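PDB 2OV3: periplasmic binding protein component of an ABC type zinc uptake transporter from Synechocystis sp., which probably binds zinc in the periplasm and delivers it to the membrane components of an ABC-type zinc uptake transporter. Local coordinates for residues A[27-32]-A[64-69]. Residues are numbered along the deposited sequence; the frame is centred on the assembly and turned at random.
Sequences SVLVPG and QPWLEK
The benzo ring of the W66 indole carries a methyl group of L29 over one of its faces. L29 CD2 lies 3.8 Å from the centroid of this six-membered ring and 28° from its normal, a CH-pi contact displaced toward the rim, where its closest approach is 3.4 Å to W66 CE3. V30 meets the same ring obliquely at its far end, with CG2 3.9 Å from W66 CH2. L29 comes from the direction opposite to the indole, whereas V30 crosses it at about a right angle. In L29, CG lies anti to the backbone N (chi1 179°) and CD2 nearly anti to CA, so this methyl leads an extended chain to the indole. The nearest CA atoms, those of L29 and W66, are 10.5 Å apart, and side chains alone make the junction. It links the turn after strand 24-28, an outermost strand of the parallel sheet containing 3-7 and 54-57, to segment 64-69, which runs on into helix 67-73. Y55 of strand 54-57 and P41 touch both L29 and W66, while the indole NE1 makes a weak hydrogen bond to Y39 O. The W66 side chain is about 8 Å from that of H37, a zinc ligand, and that of V30 about 10 Å from the bound zinc, so the contact lies near the metal site but includes none of its ligands. With no hydrogen bond or charge pair between the segments, cohesion rests on buried apolar contact and the weak attraction of a methyl for the indole pi cloud, which depends on L29 staying over the ring face.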
loop_
_atom_site.group_PDB
_atom_site.type_symbol
_atom_site.label_atom_id
_atom_site.label_comp_id
_atom_site.label_asym_id
_atom_site.label_seq_id
_atom_site.Cartn_x
_atom_site.Cartn_y
_atom_site.Cartn_z
ATOM N N SER A 27 7.269 12.917 -8.888
ATOM C CA SER A 27 5.987 13.085 -9.557
ATOM C C SER A 27 5.221 11.772 -9.325
ATOM O O SER A 27 5.806 10.679 -9.359
ATOM C CB SER A 27 6.172 13.353 -11.048
ATOM O OG SER A 27 6.657 14.667 -11.279
ATOM N N VAL A 28 3.920 11.890 -9.061
ATOM C CA VAL A 28 3.059 10.736 -8.806
ATOM C C VAL A 28 2.121 10.552 -9.986
ATOM O O VAL A 28 1.486 11.497 -10.436
ATOM C CB VAL A 28 2.208 10.932 -7.521
ATOM C CG1 VAL A 28 1.378 9.682 -7.226
ATOM C CG2 VAL A 28 3.115 11.222 -6.341
ATOM N N LEU A 29 2.049 9.324 -10.483
ATOM C CA LEU A 29 1.197 9.006 -11.608
ATOM C C LEU A 29 -0.254 8.822 -11.163
ATOM O O LEU A 29 -1.160 9.352 -11.792
ATOM C CB LEU A 29 1.694 7.735 -12.292
ATOM C CG LEU A 29 0.848 7.299 -13.496
ATOM C CD1 LEU A 29 1.045 8.301 -14.630
ATOM C CD2 LEU A 29 1.222 5.892 -13.962
ATOM N N VAL A 30 -0.486 8.082 -10.079
ATOM C CA VAL A 30 -1.855 7.867 -9.623
ATOM C C VAL A 30 -2.246 8.705 -8.395
ATOM O O VAL A 30 -1.644 8.598 -7.319
ATOM C CB VAL A 30 -2.128 6.363 -9.305
ATOM C CG1 VAL A 30 -3.620 6.138 -9.044
ATOM C CG2 VAL A 30 -1.665 5.481 -10.467
ATOM N N PRO A 31 -3.271 9.557 -8.547
ATOM C CA PRO A 31 -3.755 10.408 -7.458
ATOM C C PRO A 31 -4.266 9.511 -6.325
ATOM O O PRO A 31 -4.729 8.396 -6.568
ATOM C CB PRO A 31 -4.890 11.209 -8.110
ATOM C CG PRO A 31 -4.558 11.203 -9.581
ATOM C CD PRO A 31 -4.040 9.794 -9.785
ATOM N N GLY A 32 -4.188 10.012 -5.097
ATOM C CA GLY A 32 -4.631 9.245 -3.946
ATOM C C GLY A 32 -6.099 8.860 -3.899
ATOM O O GLY A 32 -6.455 7.833 -3.316
ATOM N N GLN A 64 1.668 -3.219 -14.481
ATOM C CA GLN A 64 1.440 -3.967 -15.721
ATOM C C GLN A 64 0.486 -3.286 -16.698
ATOM O O GLN A 64 0.707 -3.309 -17.907
ATOM C CB GLN A 64 0.915 -5.365 -15.396
ATOM C CG GLN A 64 0.560 -6.159 -16.635
ATOM C CD GLN A 64 1.756 -6.358 -17.547
ATOM O OE1 GLN A 64 1.603 -6.538 -18.759
ATOM N NE2 GLN A 64 2.960 -6.334 -16.968
ATOM N N PRO A 65 -0.603 -2.692 -16.187
ATOM C CA PRO A 65 -1.564 -2.017 -17.063
ATOM C C PRO A 65 -0.950 -0.924 -17.929
ATOM O O PRO A 65 -1.351 -0.742 -19.078
ATOM C CB PRO A 65 -2.592 -1.466 -16.085
ATOM C CG PRO A 65 -2.586 -2.489 -14.986
ATOM C CD PRO A 65 -1.111 -2.765 -14.803
ATOM N N TRP A 66 0.020 -0.196 -17.392
ATOM C CA TRP A 66 0.651 0.879 -18.164
ATOM C C TRP A 66 2.154 0.672 -18.352
ATOM O O TRP A 66 2.840 1.534 -18.900
ATOM C CB TRP A 66 0.416 2.242 -17.484
ATOM C CG TRP A 66 -0.451 2.191 -16.256
ATOM C CD1 TRP A 66 -1.803 1.981 -16.212
ATOM C CD2 TRP A 66 -0.017 2.293 -14.894
ATOM N NE1 TRP A 66 -2.236 1.943 -14.907
ATOM C CE2 TRP A 66 -1.164 2.133 -14.077
ATOM C CE3 TRP A 66 1.226 2.508 -14.286
ATOM C CZ2 TRP A 66 -1.105 2.171 -12.679
ATOM C CZ3 TRP A 66 1.288 2.547 -12.894
ATOM C CH2 TRP A 66 0.124 2.381 -12.108
ATOM N N LEU A 67 2.657 -0.471 -17.897
ATOM C CA LEU A 67 4.078 -0.784 -17.992
ATOM C C LEU A 67 4.689 -0.428 -19.345
ATOM O O LEU A 67 5.715 0.244 -19.419
ATOM C CB LEU A 67 4.308 -2.268 -17.720
ATOM C CG LEU A 67 5.608 -2.547 -16.956
ATOM C CD1 LEU A 67 5.762 -4.048 -16.742
ATOM C CD2 LEU A 67 6.788 -1.978 -17.698
ATOM N N GLU A 68 4.047 -0.887 -20.409
ATOM C CA GLU A 68 4.526 -0.633 -21.748
ATOM C C GLU A 68 4.465 0.839 -22.133
ATOM O O GLU A 68 5.417 1.365 -22.711
ATOM C CB GLU A 68 3.750 -1.496 -22.744
ATOM C CG GLU A 68 4.147 -2.976 -22.687
ATOM C CD GLU A 68 5.574 -3.210 -23.178
ATOM O OE1 GLU A 68 5.800 -3.131 -24.409
ATOM O OE2 GLU A 68 6.471 -3.455 -22.335
ATOM N N LYS A 69 3.368 1.520 -21.814
ATOM C CA LYS A 69 3.268 2.940 -22.154
ATOM C C LYS A 69 4.413 3.703 -21.524
ATOM O O LYS A 69 4.865 4.707 -22.064
ATOM C CB LYS A 69 1.943 3.533 -21.684
ATOM C CG LYS A 69 0.754 2.982 -22.421
ATOM C CD LYS A 69 -0.443 3.905 -22.329
ATOM C CE LYS A 69 -1.698 3.143 -22.687
ATOM N NZ LYS A 69 -1.807 1.928 -21.824
#